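Local coordinates for sulfotransferase (Mycobacterium tuberculosis, PDB 2ZQ5), which probably transfers a sulfuryl group from an activated sulfate donor to an acceptor substrate, at residues M122-E126 / Y127-R131. Residues are numbered along the deposited sequence; the frame is centred on the assembly and turned at random.
Sequences MWLAE and YPQPR
Trp123 and Gln129 meet because each first torsion sets CG between its own backbone N and carbonyl carbon, with chi1 at 74° in Trp123. The glutamine chain then runs extended and brings its amide to the six-membered part of the indole, NE2 of Gln129 lying 3.7 Å from CZ3 of Trp123. The approach is oblique, the ring and amide planes being inclined by 62°. What fixes the amide's rotation is a bond to its own loop: NE2 of Gln129 donates to O of Tyr127 over 3.0 Å, nearly straight at 158°, with the acceptor close to the amide plane. The two methyls of Leu124 carry the rest of the side-chain contact. CD2 of Leu124 covers the centre of one face of the Trp123 ring, 3.6 Å above the plane, and also touches CG of Gln129 at 3.7 Å. The other methyl, CD1, rests 3.6 Å from CG of Arg131, against the aliphatic part of that side chain, while the guanidinium continues to Gln118, Gly119 and a salt bridge with Asp223. On the backbone, N of Tyr127 donates to O of Trp123 at 2.9 Å, the usual i to i+4 bond. The chain turns out of the helix at Tyr127, and N of Pro128 lies 3.0 Å from O of Leu124 without a hydrogen bond, although CA of Pro128 makes a CH-O contact with that oxygen. Edge-to-face rings of Trp137 and Tyr143 further enclose Trp123. This is a helix C-terminus with proline at the second position past the last helical residue, where it cannot supply the next i to i+4 amide hydrogen; here the short helix after edge strand 117-119 of the parallel sulfotransferase sheet passes into an extended loop packed against helix 206-219.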
# COMPACT_ATOMS: atom_id res chain seq x y z
N MET A 122 3.78 -0.60 -10.96
CA MET A 122 3.38 0.77 -10.70
C MET A 122 2.42 1.37 -11.73
O MET A 122 1.35 1.87 -11.38
CB MET A 122 4.64 1.64 -10.59
CG MET A 122 4.45 3.01 -9.95
SD MET A 122 3.39 4.12 -10.87
CE MET A 122 4.25 4.30 -12.35
N TRP A 123 2.78 1.31 -13.01
CA TRP A 123 1.92 1.92 -14.02
C TRP A 123 0.54 1.29 -14.14
O TRP A 123 -0.41 1.95 -14.54
CB TRP A 123 2.62 1.95 -15.39
CG TRP A 123 2.73 0.65 -16.15
CD1 TRP A 123 3.54 -0.41 -15.86
CD2 TRP A 123 2.05 0.31 -17.37
NE1 TRP A 123 3.42 -1.38 -16.83
CE2 TRP A 123 2.51 -0.96 -17.76
CE3 TRP A 123 1.11 0.97 -18.16
CZ2 TRP A 123 2.06 -1.59 -18.93
CZ3 TRP A 123 0.65 0.35 -19.32
CH2 TRP A 123 1.13 -0.92 -19.69
N LEU A 124 0.43 0.02 -13.76
CA LEU A 124 -0.85 -0.66 -13.83
C LEU A 124 -1.70 -0.31 -12.61
O LEU A 124 -2.92 -0.33 -12.66
CB LEU A 124 -0.63 -2.17 -13.93
CG LEU A 124 0.14 -2.57 -15.19
CD1 LEU A 124 0.50 -4.05 -15.12
CD2 LEU A 124 -0.69 -2.28 -16.44
N ALA A 125 -1.03 0.01 -11.50
CA ALA A 125 -1.74 0.40 -10.29
C ALA A 125 -2.27 1.82 -10.50
O ALA A 125 -3.33 2.19 -10.01
CB ALA A 125 -0.81 0.36 -9.09
N GLU A 126 -1.51 2.62 -11.25
CA GLU A 126 -1.90 3.99 -11.55
C GLU A 126 -2.97 3.99 -12.64
O GLU A 126 -3.84 4.87 -12.66
CB GLU A 126 -0.70 4.81 -12.03
CG GLU A 126 0.36 5.11 -10.97
CD GLU A 126 -0.03 6.25 -10.05
OE1 GLU A 126 -0.97 7.00 -10.38
OE2 GLU A 126 0.63 6.42 -9.00
N TYR A 127 -2.91 3.00 -13.52
CA TYR A 127 -3.85 2.90 -14.63
C TYR A 127 -4.29 1.44 -14.82
O TYR A 127 -3.80 0.75 -15.71
CB TYR A 127 -3.19 3.43 -15.90
CG TYR A 127 -4.15 3.94 -16.94
CD1 TYR A 127 -4.10 5.27 -17.36
CD2 TYR A 127 -5.09 3.10 -17.53
CE1 TYR A 127 -4.97 5.75 -18.35
CE2 TYR A 127 -5.96 3.56 -18.51
CZ TYR A 127 -5.89 4.89 -18.92
OH TYR A 127 -6.73 5.35 -19.90
N PRO A 128 -5.22 0.97 -13.98
CA PRO A 128 -5.72 -0.41 -14.04
C PRO A 128 -6.13 -0.86 -15.44
O PRO A 128 -6.92 -0.18 -16.12
CB PRO A 128 -6.90 -0.39 -13.07
CG PRO A 128 -6.43 0.60 -12.03
CD PRO A 128 -5.88 1.71 -12.89
N GLN A 129 -5.60 -2.00 -15.85
CA GLN A 129 -5.87 -2.58 -17.17
C GLN A 129 -5.13 -3.90 -17.24
O GLN A 129 -4.25 -4.18 -16.43
CB GLN A 129 -5.33 -1.65 -18.26
CG GLN A 129 -3.82 -1.45 -18.15
CD GLN A 129 -3.29 -0.41 -19.11
OE1 GLN A 129 -3.21 -0.63 -20.32
NE2 GLN A 129 -2.92 0.75 -18.58
N PRO A 130 -5.47 -4.75 -18.22
CA PRO A 130 -4.77 -6.03 -18.33
C PRO A 130 -3.30 -5.77 -18.65
O PRO A 130 -2.98 -4.95 -19.52
CB PRO A 130 -5.50 -6.73 -19.47
CG PRO A 130 -6.89 -6.18 -19.36
CD PRO A 130 -6.64 -4.72 -19.12
N ARG A 131 -2.40 -6.45 -17.96
CA ARG A 131 -0.97 -6.28 -18.18
C ARG A 131 -0.55 -6.75 -19.57
O ARG A 131 -0.67 -7.93 -19.89
CB ARG A 131 -0.18 -7.05 -17.12
CG ARG A 131 1.32 -6.85 -17.20
CD ARG A 131 2.07 -7.76 -16.23
NE ARG A 131 1.72 -7.55 -14.83
CZ ARG A 131 0.94 -8.36 -14.12
NH1 ARG A 131 0.41 -9.44 -14.67
NH2 ARG A 131 0.70 -8.09 -12.84